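Local structure of aggretin alpha chain (Agkistrodon rhodostoma, 3BX4) at residues S10-H15 against N48-F53; Y17-E22 against S59-L64; D66-W71 against Q125-V130; K104-L109 against Y121-M126. The protein triggers platelet aggregation as a snake-venom toxin by binding the platelet receptor CLEC2 and setting off its Syk-dependent signalling. All coordinates share one frame; numbering follows the deposited sequence.

Interaction 1: residues S10-H15 against N48-F53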
loop_
_atom_site.group_PDB
_atom_site.type_symbol
_atom_site.label_atom_id
_atom_site.label_comp_id
_atom_site.label_asym_id
_atom_site.label_seq_id
_atom_site.Cartn_x
_atom_site.Cartn_y
_atom_site.Cartn_z
ATOM N N SER C 10 9.979 25.471 -10.210
ATOM C CA SER C 10 9.675 26.809 -9.636
ATOM C C SER C 10 10.231 26.872 -8.226
ATOM O O SER C 10 9.963 25.975 -7.475
ATOM C CB SER C 10 8.205 27.025 -9.571
ATOM O OG SER C 10 7.685 27.162 -10.924
ATOM N N PRO C 11 10.927 27.964 -7.920
ATOM C CA PRO C 11 11.522 28.094 -6.558
ATOM C C PRO C 11 10.533 28.676 -5.557
ATOM O O PRO C 11 9.787 29.618 -5.903
ATOM C CB PRO C 11 12.704 29.043 -6.820
ATOM C CG PRO C 11 12.231 30.018 -7.926
ATOM C CD PRO C 11 11.335 29.083 -8.820
ATOM N N TYR C 12 10.551 28.149 -4.322
ATOM C CA TYR C 12 9.846 28.763 -3.206
ATOM C C TYR C 12 10.695 28.405 -2.006
ATOM O O TYR C 12 11.059 27.261 -1.836
ATOM C CB TYR C 12 8.425 28.263 -3.048
ATOM C CG TYR C 12 7.771 28.780 -1.819
ATOM C CD1 TYR C 12 7.249 30.085 -1.797
ATOM C CD2 TYR C 12 7.713 28.011 -0.667
ATOM C CE1 TYR C 12 6.659 30.606 -0.622
ATOM C CE2 TYR C 12 7.106 28.527 0.519
ATOM C CZ TYR C 12 6.625 29.827 0.506
ATOM O OH TYR C 12 6.040 30.423 1.619
ATOM N N ASP C 13 11.032 29.410 -1.184
ATOM C CA ASP C 13 11.984 29.168 -0.052
ATOM C C ASP C 13 13.221 28.377 -0.546
ATOM O O ASP C 13 13.822 28.808 -1.538
ATOM C CB ASP C 13 11.271 28.560 1.145
ATOM C CG ASP C 13 10.283 29.545 1.831
ATOM O OD1 ASP C 13 10.071 30.671 1.355
ATOM O OD2 ASP C 13 9.699 29.128 2.871
ATOM N N GLN C 14 13.625 27.280 0.131
ATOM C CA GLN C 14 14.844 26.565 -0.267
ATOM C C GLN C 14 14.568 25.357 -1.178
ATOM O O GLN C 14 15.476 24.593 -1.481
ATOM C CB GLN C 14 15.653 26.104 0.975
ATOM C CG GLN C 14 15.040 24.959 1.708
ATOM C CD GLN C 14 14.003 25.323 2.792
ATOM O OE1 GLN C 14 13.062 26.108 2.574
ATOM N NE2 GLN C 14 14.173 24.710 3.989
ATOM N N HIS C 15 13.319 25.227 -1.618
ATOM C CA HIS C 15 12.918 24.025 -2.410
ATOM C C HIS C 15 12.531 24.431 -3.827
ATOM O O HIS C 15 12.297 25.591 -4.147
ATOM C CB HIS C 15 11.737 23.307 -1.739
ATOM C CG HIS C 15 12.070 22.656 -0.427
ATOM N ND1 HIS C 15 11.827 23.273 0.778
ATOM C CD2 HIS C 15 12.634 21.460 -0.141
ATOM C CE1 HIS C 15 12.226 22.481 1.764
ATOM N NE2 HIS C 15 12.715 21.374 1.237
ATOM N N ASN C 48 1.562 28.035 6.033
ATOM C CA ASN C 48 0.574 28.787 5.255
ATOM C C ASN C 48 1.163 29.351 4.008
ATOM O O ASN C 48 0.492 29.326 2.922
ATOM C CB ASN C 48 -0.129 29.864 6.106
ATOM C CG ASN C 48 -1.101 29.266 7.112
ATOM O OD1 ASN C 48 -1.942 28.413 6.790
ATOM N ND2 ASN C 48 -0.987 29.707 8.341
ATOM N N GLY C 49 2.422 29.831 4.074
ATOM C CA GLY C 49 3.019 30.446 2.855
ATOM C C GLY C 49 3.240 29.338 1.807
ATOM O O GLY C 49 3.094 29.597 0.638
ATOM N N GLU C 50 3.594 28.151 2.247
ATOM C CA GLU C 50 3.838 27.059 1.259
ATOM C C GLU C 50 2.515 26.563 0.680
ATOM O O GLU C 50 2.436 26.254 -0.521
ATOM C CB GLU C 50 4.624 25.935 1.897
ATOM C CG GLU C 50 5.029 24.834 0.849
ATOM C CD GLU C 50 6.003 23.833 1.430
ATOM O OE1 GLU C 50 6.793 23.251 0.644
ATOM O OE2 GLU C 50 5.988 23.600 2.680
ATOM N N ALA C 51 1.489 26.512 1.516
ATOM C CA ALA C 51 0.122 26.191 1.014
ATOM C C ALA C 51 -0.271 27.195 -0.058
ATOM O O ALA C 51 -0.788 26.826 -1.163
ATOM C CB ALA C 51 -0.877 26.163 2.171
ATOM N N ASP C 52 -0.048 28.503 0.214
ATOM C CA ASP C 52 -0.369 29.542 -0.791
ATOM C C ASP C 52 0.394 29.317 -2.087
ATOM O O ASP C 52 -0.138 29.481 -3.184
ATOM C CB ASP C 52 -0.002 30.952 -0.290
ATOM C CG ASP C 52 -0.928 31.475 0.813
ATOM O OD1 ASP C 52 -2.010 30.893 1.096
ATOM O OD2 ASP C 52 -0.520 32.551 1.419
ATOM N N PHE C 53 1.668 28.963 -1.940
ATOM C CA PHE C 53 2.556 28.835 -3.057
ATOM C C PHE C 53 2.068 27.660 -3.921
ATOM O O PHE C 53 1.958 27.805 -5.151
ATOM C CB PHE C 53 4.022 28.566 -2.636
ATOM C CG PHE C 53 4.888 28.279 -3.818
ATOM C CD1 PHE C 53 5.305 29.320 -4.668
ATOM C CD2 PHE C 53 5.218 26.938 -4.168
ATOM C CE1 PHE C 53 6.097 29.071 -5.817
ATOM C CE2 PHE C 53 5.986 26.717 -5.412
ATOM C CZ PHE C 53 6.437 27.781 -6.151
#

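Interaction 2: residues Y17-E22 against S59-L64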
loop_
_atom_site.group_PDB
_atom_site.type_symbol
_atom_site.label_atom_id
_atom_site.label_comp_id
_atom_site.label_asym_id
_atom_site.label_seq_id
_atom_site.Cartn_x
_atom_site.Cartn_y
_atom_site.Cartn_z
ATOM N N TYR C 17 9.832 23.177 -7.093
ATOM C CA TYR C 17 8.558 22.493 -7.163
ATOM C C TYR C 17 8.131 22.407 -8.636
ATOM O O TYR C 17 8.486 23.258 -9.458
ATOM C CB TYR C 17 7.467 23.320 -6.465
ATOM C CG TYR C 17 7.657 23.546 -5.000
ATOM C CD1 TYR C 17 8.647 24.455 -4.579
ATOM C CD2 TYR C 17 6.879 22.890 -4.072
ATOM C CE1 TYR C 17 8.842 24.691 -3.194
ATOM C CE2 TYR C 17 7.084 23.102 -2.704
ATOM C CZ TYR C 17 8.069 24.050 -2.314
ATOM O OH TYR C 17 8.317 24.269 -0.930
ATOM N N GLN C 18 7.358 21.387 -8.938
ATOM C CA GLN C 18 6.779 21.346 -10.319
ATOM C C GLN C 18 5.475 20.613 -10.265
ATOM O O GLN C 18 5.371 19.538 -9.698
ATOM C CB GLN C 18 7.758 20.707 -11.323
ATOM C CG GLN C 18 7.185 20.743 -12.806
ATOM C CD GLN C 18 8.189 20.331 -13.836
ATOM O OE1 GLN C 18 9.397 20.053 -13.568
ATOM N NE2 GLN C 18 7.727 20.314 -15.061
ATOM N N ALA C 19 4.444 21.173 -10.963
ATOM C CA ALA C 19 3.131 20.530 -11.021
ATOM C C ALA C 19 3.053 19.811 -12.396
ATOM O O ALA C 19 3.465 20.401 -13.389
ATOM C CB ALA C 19 2.039 21.554 -10.939
ATOM N N PHE C 20 2.661 18.543 -12.389
ATOM C CA PHE C 20 2.660 17.697 -13.600
ATOM C C PHE C 20 1.236 17.386 -13.906
ATOM O O PHE C 20 0.455 17.009 -13.046
ATOM C CB PHE C 20 3.462 16.409 -13.387
ATOM C CG PHE C 20 4.930 16.630 -13.253
ATOM C CD1 PHE C 20 5.490 16.892 -11.975
ATOM C CD2 PHE C 20 5.772 16.640 -14.382
ATOM C CE1 PHE C 20 6.863 17.154 -11.836
ATOM C CE2 PHE C 20 7.176 16.899 -14.249
ATOM C CZ PHE C 20 7.727 17.158 -12.947
ATOM N N ASN C 21 0.868 17.556 -15.193
ATOM C CA ASN C 21 -0.500 17.213 -15.545
ATOM C C ASN C 21 -0.648 15.765 -15.983
ATOM O O ASN C 21 -1.812 15.318 -16.034
ATOM C CB ASN C 21 -1.015 18.152 -16.605
ATOM C CG ASN C 21 -0.026 18.336 -17.687
ATOM O OD1 ASN C 21 0.696 19.340 -17.709
ATOM N ND2 ASN C 21 0.046 17.376 -18.610
ATOM N N GLU C 22 0.455 15.047 -16.250
ATOM C CA GLU C 22 0.432 13.552 -16.377
ATOM C C GLU C 22 -0.470 12.999 -15.270
ATOM O O GLU C 22 -0.249 13.258 -14.078
ATOM C CB GLU C 22 1.805 12.871 -16.162
ATOM C CG GLU C 22 2.814 12.794 -17.293
ATOM C CD GLU C 22 3.948 13.814 -17.105
ATOM O OE1 GLU C 22 3.767 14.772 -16.317
ATOM O OE2 GLU C 22 5.022 13.654 -17.725
ATOM N N SER C 59 -2.540 26.698 -9.983
ATOM C CA SER C 59 -3.329 27.702 -10.709
ATOM C C SER C 59 -2.596 28.277 -11.926
ATOM O O SER C 59 -3.255 28.676 -12.899
ATOM C CB SER C 59 -3.798 28.771 -9.729
ATOM O OG SER C 59 -4.781 28.135 -8.889
ATOM N N GLN C 60 -1.263 28.266 -11.930
ATOM C CA GLN C 60 -0.442 28.717 -13.066
ATOM C C GLN C 60 -0.386 27.727 -14.259
ATOM O O GLN C 60 0.059 28.080 -15.358
ATOM C CB GLN C 60 0.981 28.959 -12.581
ATOM C CG GLN C 60 1.130 30.220 -11.750
ATOM C CD GLN C 60 1.200 31.476 -12.607
ATOM O OE1 GLN C 60 2.174 31.691 -13.353
ATOM N NE2 GLN C 60 0.179 32.316 -12.486
ATOM N N LYS C 61 -0.823 26.484 -14.017
ATOM C CA LYS C 61 -0.714 25.379 -14.969
ATOM C C LYS C 61 -2.000 25.322 -15.815
ATOM O O LYS C 61 -3.057 24.918 -15.353
ATOM C CB LYS C 61 -0.440 24.063 -14.212
ATOM C CG LYS C 61 0.976 23.508 -14.414
ATOM C CD LYS C 61 0.968 22.244 -15.231
ATOM C CE LYS C 61 2.080 22.217 -16.245
ATOM N NZ LYS C 61 1.806 21.229 -17.322
ATOM N N ASP C 62 -1.897 25.795 -17.052
ATOM C CA ASP C 62 -3.012 25.831 -17.994
ATOM C C ASP C 62 -3.608 24.423 -18.247
ATOM O O ASP C 62 -4.835 24.237 -18.282
ATOM C CB ASP C 62 -2.535 26.464 -19.320
ATOM C CG ASP C 62 -2.019 27.886 -19.142
ATOM O OD1 ASP C 62 -2.437 28.568 -18.182
ATOM O OD2 ASP C 62 -1.193 28.324 -19.968
ATOM N N GLU C 63 -2.731 23.446 -18.420
ATOM C CA GLU C 63 -3.153 22.053 -18.642
ATOM C C GLU C 63 -3.921 21.381 -17.483
ATOM O O GLU C 63 -4.511 20.315 -17.659
ATOM C CB GLU C 63 -1.919 21.255 -19.036
ATOM C CG GLU C 63 -1.262 21.858 -20.275
ATOM C CD GLU C 63 0.233 21.684 -20.336
ATOM O OE1 GLU C 63 0.792 20.825 -19.607
ATOM O OE2 GLU C 63 0.844 22.418 -21.144
ATOM N N LEU C 64 -3.911 22.013 -16.304
ATOM C CA LEU C 64 -4.580 21.492 -15.117
ATOM C C LEU C 64 -5.971 22.093 -14.929
ATOM O O LEU C 64 -6.577 21.945 -13.849
ATOM C CB LEU C 64 -3.722 21.750 -13.861
ATOM C CG LEU C 64 -2.552 20.781 -13.705
ATOM C CD1 LEU C 64 -1.857 20.912 -12.356
ATOM C CD2 LEU C 64 -3.095 19.380 -13.902
#

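Interaction 3: residues D66-W71 against Q125-V130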
loop_
_atom_site.group_PDB
_atom_site.type_symbol
_atom_site.label_atom_id
_atom_site.label_comp_id
_atom_site.label_asym_id
_atom_site.label_seq_id
_atom_site.Cartn_x
_atom_site.Cartn_y
_atom_site.Cartn_z
ATOM N N ASP C 66 -9.078 21.533 -15.970
ATOM C CA ASP C 66 -10.216 20.686 -15.611
ATOM C C ASP C 66 -9.922 19.560 -14.595
ATOM O O ASP C 66 -10.724 18.637 -14.430
ATOM C CB ASP C 66 -10.833 20.107 -16.870
ATOM C CG ASP C 66 -11.290 21.190 -17.841
ATOM O OD1 ASP C 66 -11.930 22.177 -17.410
ATOM O OD2 ASP C 66 -10.996 21.048 -19.045
ATOM N N GLU C 67 -8.776 19.615 -13.921
ATOM C CA GLU C 67 -8.456 18.558 -12.958
ATOM C C GLU C 67 -9.242 18.797 -11.633
ATOM O O GLU C 67 -9.299 19.948 -11.181
ATOM C CB GLU C 67 -6.936 18.543 -12.705
ATOM C CG GLU C 67 -6.532 17.601 -11.621
ATOM C CD GLU C 67 -6.754 16.126 -11.973
ATOM O OE1 GLU C 67 -5.885 15.515 -12.664
ATOM O OE2 GLU C 67 -7.762 15.580 -11.488
ATOM N N ASP C 68 -9.802 17.737 -11.012
ATOM C CA ASP C 68 -10.526 17.894 -9.762
ATOM C C ASP C 68 -9.662 17.665 -8.550
ATOM O O ASP C 68 -9.976 18.146 -7.454
ATOM C CB ASP C 68 -11.791 17.034 -9.632
ATOM C CG ASP C 68 -11.629 15.594 -10.076
ATOM O OD1 ASP C 68 -10.521 15.158 -10.529
ATOM O OD2 ASP C 68 -12.690 14.869 -9.934
ATOM N N TYR C 69 -8.629 16.873 -8.751
ATOM C CA TYR C 69 -7.727 16.539 -7.575
ATOM C C TYR C 69 -6.291 16.576 -8.018
ATOM O O TYR C 69 -5.968 16.276 -9.165
ATOM C CB TYR C 69 -7.997 15.140 -7.026
ATOM C CG TYR C 69 -9.351 15.014 -6.394
ATOM C CD1 TYR C 69 -9.608 15.441 -5.079
ATOM C CD2 TYR C 69 -10.411 14.525 -7.137
ATOM C CE1 TYR C 69 -10.897 15.335 -4.531
ATOM C CE2 TYR C 69 -11.693 14.405 -6.575
ATOM C CZ TYR C 69 -11.917 14.810 -5.288
ATOM O OH TYR C 69 -13.215 14.710 -4.801
ATOM N N VAL C 70 -5.372 16.960 -7.083
ATOM C CA VAL C 70 -3.982 16.959 -7.423
ATOM C C VAL C 70 -3.274 16.280 -6.214
ATOM O O VAL C 70 -3.484 16.751 -5.112
ATOM C CB VAL C 70 -3.463 18.421 -7.614
ATOM C CG1 VAL C 70 -1.889 18.418 -7.608
ATOM C CG2 VAL C 70 -4.119 19.098 -8.910
ATOM N N TRP C 71 -2.537 15.208 -6.468
ATOM C CA TRP C 71 -1.886 14.444 -5.322
ATOM C C TRP C 71 -0.833 15.291 -4.719
ATOM O O TRP C 71 -0.080 15.940 -5.401
ATOM C CB TRP C 71 -1.237 13.184 -5.868
ATOM C CG TRP C 71 -2.227 12.132 -6.337
ATOM C CD1 TRP C 71 -2.255 11.494 -7.606
ATOM C CD2 TRP C 71 -3.287 11.547 -5.586
ATOM N NE1 TRP C 71 -3.242 10.558 -7.622
ATOM C CE2 TRP C 71 -3.913 10.553 -6.419
ATOM C CE3 TRP C 71 -3.797 11.760 -4.311
ATOM C CZ2 TRP C 71 -5.047 9.794 -5.969
ATOM C CZ3 TRP C 71 -4.853 10.998 -3.833
ATOM C CH2 TRP C 71 -5.498 9.997 -4.671
ATOM N N GLN C 125 -6.619 6.056 -7.970
ATOM C CA GLN C 125 -7.095 6.944 -9.051
ATOM C C GLN C 125 -5.971 7.800 -9.621
ATOM O O GLN C 125 -5.039 8.289 -8.932
ATOM C CB GLN C 125 -8.225 7.856 -8.597
ATOM C CG GLN C 125 -9.519 7.128 -8.307
ATOM C CD GLN C 125 -10.650 8.108 -8.234
ATOM O OE1 GLN C 125 -10.501 9.284 -8.599
ATOM N NE2 GLN C 125 -11.779 7.654 -7.707
ATOM N N MET C 126 -6.014 8.001 -10.912
ATOM C CA MET C 126 -5.021 8.775 -11.655
ATOM C C MET C 126 -5.383 10.248 -11.651
ATOM O O MET C 126 -6.458 10.692 -12.108
ATOM C CB MET C 126 -4.905 8.219 -13.140
ATOM C CG MET C 126 -4.325 6.801 -13.226
ATOM S SD MET C 126 -4.918 6.064 -14.838
ATOM C CE MET C 126 -3.763 6.893 -15.830
ATOM N N HIS C 127 -4.456 11.042 -11.137
ATOM C CA HIS C 127 -4.601 12.492 -11.086
ATOM C C HIS C 127 -3.262 13.173 -11.313
ATOM O O HIS C 127 -2.231 12.562 -11.186
ATOM C CB HIS C 127 -5.240 12.964 -9.749
ATOM C CG HIS C 127 -6.640 12.459 -9.544
ATOM N ND1 HIS C 127 -7.722 13.010 -10.203
ATOM C CD2 HIS C 127 -7.104 11.362 -8.906
ATOM C CE1 HIS C 127 -8.802 12.295 -9.935
ATOM N NE2 HIS C 127 -8.469 11.324 -9.102
ATOM N N ALA C 128 -3.340 14.470 -11.588
ATOM C CA ALA C 128 -2.177 15.361 -11.650
ATOM C C ALA C 128 -1.545 15.374 -10.209
ATOM O O ALA C 128 -2.150 14.895 -9.249
ATOM C CB ALA C 128 -2.655 16.764 -11.996
ATOM N N PHE C 129 -0.333 15.910 -10.148
ATOM C CA PHE C 129 0.383 15.849 -8.823
ATOM C C PHE C 129 1.437 16.934 -8.755
ATOM O O PHE C 129 1.851 17.535 -9.705
ATOM C CB PHE C 129 0.995 14.452 -8.666
ATOM C CG PHE C 129 1.914 14.048 -9.753
ATOM C CD1 PHE C 129 1.432 13.391 -10.920
ATOM C CD2 PHE C 129 3.274 14.300 -9.699
ATOM C CE1 PHE C 129 2.298 13.024 -11.939
ATOM C CE2 PHE C 129 4.138 13.938 -10.723
ATOM C CZ PHE C 129 3.631 13.289 -11.900
ATOM N N VAL C 130 2.029 17.194 -7.549
ATOM C CA VAL C 130 3.039 18.201 -7.572
ATOM C C VAL C 130 4.285 17.568 -6.839
ATOM O O VAL C 130 4.031 16.909 -5.811
ATOM C CB VAL C 130 2.604 19.465 -6.696
ATOM C CG1 VAL C 130 3.763 20.418 -6.576
ATOM C CG2 VAL C 130 1.357 20.165 -7.382
#

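Interaction 4: residues K104-L109 against Y121-M126. With SO4 (sulfate ion), chain J.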
loop_
_atom_site.group_PDB
_atom_site.type_symbol
_atom_site.label_atom_id
_atom_site.label_comp_id
_atom_site.label_asym_id
_atom_site.label_seq_id
_atom_site.Cartn_x
_atom_site.Cartn_y
_atom_site.Cartn_z
ATOM N N LYS C 104 -8.987 4.730 0.572
ATOM C CA LYS C 104 -8.907 6.244 0.675
ATOM C C LYS C 104 -7.778 6.871 1.599
ATOM O O LYS C 104 -7.999 7.811 2.324
ATOM C CB LYS C 104 -10.251 6.803 1.116
ATOM C CG LYS C 104 -11.004 7.667 0.081
ATOM C CD LYS C 104 -12.329 8.059 0.540
ATOM C CE LYS C 104 -12.507 9.516 0.336
ATOM N NZ LYS C 104 -13.936 10.017 0.682
ATOM N N LYS C 105 -6.565 6.377 1.482
ATOM C CA LYS C 105 -5.513 6.653 2.481
ATOM C C LYS C 105 -4.425 7.508 1.870
ATOM O O LYS C 105 -3.282 7.517 2.321
ATOM C CB LYS C 105 -4.981 5.292 2.909
ATOM C CG LYS C 105 -6.032 4.630 3.806
ATOM C CD LYS C 105 -5.743 3.154 4.111
ATOM C CE LYS C 105 -4.522 2.993 4.995
ATOM N NZ LYS C 105 -4.135 1.552 5.105
ATOM N N CYS C 106 -4.770 8.233 0.803
ATOM C CA CYS C 106 -3.864 9.191 0.139
ATOM C C CYS C 106 -4.399 10.620 0.182
ATOM O O CYS C 106 -5.616 10.823 0.043
ATOM C CB CYS C 106 -3.579 8.805 -1.341
ATOM S SG CYS C 106 -2.653 7.286 -1.461
ATOM N N GLY C 107 -3.521 11.620 0.358
ATOM C CA GLY C 107 -3.962 12.996 0.407
ATOM C C GLY C 107 -3.842 13.796 -0.927
ATOM O O GLY C 107 -2.896 13.630 -1.692
ATOM N N ALA C 108 -4.756 14.741 -1.108
ATOM C CA ALA C 108 -4.798 15.525 -2.339
ATOM C C ALA C 108 -5.260 16.954 -2.039
ATOM O O ALA C 108 -5.910 17.183 -0.978
ATOM C CB ALA C 108 -5.809 14.822 -3.293
ATOM N N LEU C 109 -5.003 17.854 -2.995
ATOM C CA LEU C 109 -5.595 19.181 -3.011
ATOM C C LEU C 109 -6.777 19.078 -3.959
ATOM O O LEU C 109 -6.726 18.271 -4.885
ATOM C CB LEU C 109 -4.598 20.238 -3.493
ATOM C CG LEU C 109 -3.403 20.345 -2.501
ATOM C CD1 LEU C 109 -2.298 21.201 -3.084
ATOM C CD2 LEU C 109 -3.933 20.851 -1.122
ATOM N N TYR C 121 -8.311 10.851 -0.526
ATOM C CA TYR C 121 -9.046 10.330 -1.720
ATOM C C TYR C 121 -8.481 8.975 -2.083
ATOM O O TYR C 121 -7.582 8.442 -1.474
ATOM C CB TYR C 121 -8.958 11.328 -2.893
ATOM C CG TYR C 121 -10.187 11.283 -3.816
ATOM C CD1 TYR C 121 -10.046 11.048 -5.187
ATOM C CD2 TYR C 121 -11.493 11.437 -3.296
ATOM C CE1 TYR C 121 -11.218 10.963 -6.039
ATOM C CE2 TYR C 121 -12.673 11.356 -4.162
ATOM C CZ TYR C 121 -12.471 11.169 -5.506
ATOM O OH TYR C 121 -13.597 11.057 -6.326
ATOM N N TYR C 122 -8.970 8.406 -3.179
ATOM C CA TYR C 122 -8.696 7.041 -3.501
ATOM C C TYR C 122 -7.324 6.894 -4.190
ATOM O O TYR C 122 -7.121 7.330 -5.304
ATOM C CB TYR C 122 -9.810 6.635 -4.508
ATOM C CG TYR C 122 -11.154 6.651 -3.830
ATOM C CD1 TYR C 122 -12.049 7.712 -4.003
ATOM C CD2 TYR C 122 -11.492 5.625 -2.943
ATOM C CE1 TYR C 122 -13.328 7.725 -3.353
ATOM C CE2 TYR C 122 -12.705 5.611 -2.325
ATOM C CZ TYR C 122 -13.622 6.643 -2.533
ATOM O OH TYR C 122 -14.790 6.592 -1.824
ATOM N N CYS C 123 -6.366 6.266 -3.501
ATOM C CA CYS C 123 -4.967 6.140 -3.982
ATOM C C CYS C 123 -4.739 5.626 -5.390
ATOM O O CYS C 123 -3.821 6.040 -6.053
ATOM C CB CYS C 123 -4.227 5.173 -3.061
ATOM S SG CYS C 123 -4.074 5.789 -1.337
ATOM N N GLU C 124 -5.625 4.747 -5.836
ATOM C CA GLU C 124 -5.457 4.079 -7.140
ATOM C C GLU C 124 -6.036 4.886 -8.273
ATOM O O GLU C 124 -5.889 4.431 -9.432
ATOM C CB GLU C 124 -6.071 2.665 -7.101
ATOM C CG GLU C 124 -5.266 1.730 -6.166
ATOM C CD GLU C 124 -3.710 1.634 -6.458
ATOM O OE1 GLU C 124 -3.254 1.642 -7.627
ATOM O OE2 GLU C 124 -2.912 1.517 -5.483
ATOM N N GLN C 125 -6.619 6.056 -7.970
ATOM C CA GLN C 125 -7.095 6.944 -9.051
ATOM C C GLN C 125 -5.971 7.800 -9.621
ATOM O O GLN C 125 -5.039 8.289 -8.932
ATOM C CB GLN C 125 -8.225 7.856 -8.597
ATOM C CG GLN C 125 -9.519 7.128 -8.307
ATOM C CD GLN C 125 -10.650 8.108 -8.234
ATOM O OE1 GLN C 125 -10.501 9.284 -8.599
ATOM N NE2 GLN C 125 -11.779 7.654 -7.707
ATOM N N MET C 126 -6.014 8.001 -10.912
ATOM C CA MET C 126 -5.021 8.775 -11.655
ATOM C C MET C 126 -5.383 10.248 -11.651
ATOM O O MET C 126 -6.458 10.692 -12.108
ATOM C CB MET C 126 -4.905 8.219 -13.140
ATOM C CG MET C 126 -4.325 6.801 -13.226
ATOM S SD MET C 126 -4.918 6.064 -14.838
ATOM C CE MET C 126 -3.763 6.893 -15.830
HETATM S S SO4 J . -3.196 0.952 1.584
HETATM O O1 SO4 J . -3.531 2.377 1.526
HETATM O O2 SO4 J . -4.295 0.220 0.916
HETATM O O3 SO4 J . -3.048 0.478 2.954
HETATM O O4 SO4 J . -1.925 0.733 0.918
#

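Interaction 1: residues S10-H15 against N48-F53
The side chains of Y12 and F53 run antiparallel to one another, so that each lays its CB on the other's ring. Y12 CB stands 3.4 Å from the centroid of the F53 ring, almost exactly on the ring normal, and F53 CB returns the contact at 3.8 Å from the centroid of the Y12 ring. The two planes are nearly parallel, 22° apart, but offset, and the contact is made largely by CB atoms lying over ring faces. Both residues hold CG anti to the backbone N (chi1 173° in each), which sends strand and helix side chains across the gap. S10 CB closes the edge of the F53 ring, 3.9 Å from F53 CZ, while Y12 CE2 rests 3.8 Å from E50 CB. Further out, Y17 adds its ring beside F53, and its hydroxyl and K132 bind the E50 carboxylate. A type II' turn from Y12 to H15 ends the hairpin, consistent with the N-terminal hairpin of long-form C-type lectin domains, set here against helix 48-59.

Interaction 2: residues Y17-E22 against S59-L64
N21 and L64 meet through their aliphatic parts, with N21 CB 3.6 Å from L64 CD2. Leucine presents its two methyl branches separately: CD2 goes to the asparagine, and CD1 lies 4.2 Å from A19 CB, so one side chain spans two alternate residues of strand 15-21. K61 takes a less regular path. With chi1 at -110°, and further bends at chi2 and chi3, its chain runs past the strand backbone, where CD comes 3.6 Å from A19 O, before the amine turns to E63. There K61 NZ forms a salt bridge with E63 OE1 at 2.5 Å, meeting the carboxylate from above its plane, 54° out of it. N21 has CG between its backbone N and carbonyl carbon (chi1 46°), which turns the amide toward K61 and E63, though its modelled position is too tight to trust. Residues 59-64 belong to the loop between helix 48-59 and strand 69-76, and I58 of that helix and A128 of the neighbouring strand 127-133 also touch L64. The chemistry is thus divided: apolar contacts seat the loop against strand 15-21, whereas K61 and E63 pair within the loop itself, which probably offsets part of the lysine charge beside the strand.

Interaction 3: residues D66-W71 against Q125-V130
Two parallel neighbours in the lectin-domain sheet, strands 69-76 and 127-133, join here, and a buried carboxylate ties down the start of both. W71 N donates to A128 O at 2.8 Å, and W71 O accepts from V130 N at 3.3 Å, so W71 brackets F129. Ahead of the strands, E67 bends at chi2 (67°) and divides its oxygens. OE2 takes H127 ND1 at 2.9 Å, on its syn side, and Y69 N at 3.1 Å, on its anti side; OE1 takes A128 N at 3.0 Å and also Q23. Q125 OE1 receives H127 NE2 at 2.9 Å on a lone pair, close to the imidazole plane. With both nitrogens engaged, ring rotation is fixed. Y69 turns its edge to the imidazole face, while the imidazole points an edge at W71 in an offset T-shaped contact, planes 76° apart. W71 NE1 also reaches Q125 O, 3.2 Å away. On the other side of the sheet, V70 CG1 packs on V130 CG2. W71 opens the WIGL sequence, a signature of C-type lectin-like domains.

Interaction 4: residues K104-L109 against Y121-M126
K105 NZ is gripped by several acceptors: a sulfate ion, whose O3 lies 2.6 Å from it, and the backbone carbonyls of N78 and E80. The sulfate, probably from the crystallisation liquor, is also bound by R75 and T103. K105 leads its side chain away from residues 121-126, whereas K104 lays its own across them. A chi1 of -113° sets K104 CG over one face of the Y122 ring, 3.7 Å from its centroid and 14° off the normal, and CD continues over the ring to 3.6 Å from Y122 CZ. A bend at chi3 then turns the amine onward to a salt bridge with an acidic side chain of another protein chain. Y122 in turn places its CD1 over the centre of the Y121 ring, so lysine and two tyrosines pack in succession. The backbones pair as well: C106 and Y121 form an antiparallel hydrogen-bonded pair through Y121 N and C106 O, 2.8 Å apart. Next to this bridge the C106–C123 disulfide, a hallmark of the C-type lectin fold, pins the start of strand 106-110 to the loop that leads into strand 127-133. Its SG atoms are 2.1 Å apart, with chi3 at 105°. C123 itself sits in a type I turn from Y122 to Q125, closed by Q125 N bonding to Y122 O at 3.0 Å.

How the interactions relate
Interactions 3 and 4 are buried, interaction 2 is partly so, and interaction 1 lies at the surface, and their chemistry differs accordingly. The outer contact relies on rings and CH groups with no hydrogen bond between its segments; interaction 2 joins its segments by apolar contacts beside an ion pair internal to the loop; the inner ones add backbone pairing, a buried carboxylate and a disulfide. Neighbouring strands connect them. Y17 of interaction 2 reaches E50 and F53 of interaction 1, F20 and L64 meet F129 and A128 of interaction 3, and V70 pairs with L109 of interaction 4. Interactions 3 and 4 also share Q125 and M126, and their centres are about 9 Å apart, against about 23 Å for interactions 1 and 4.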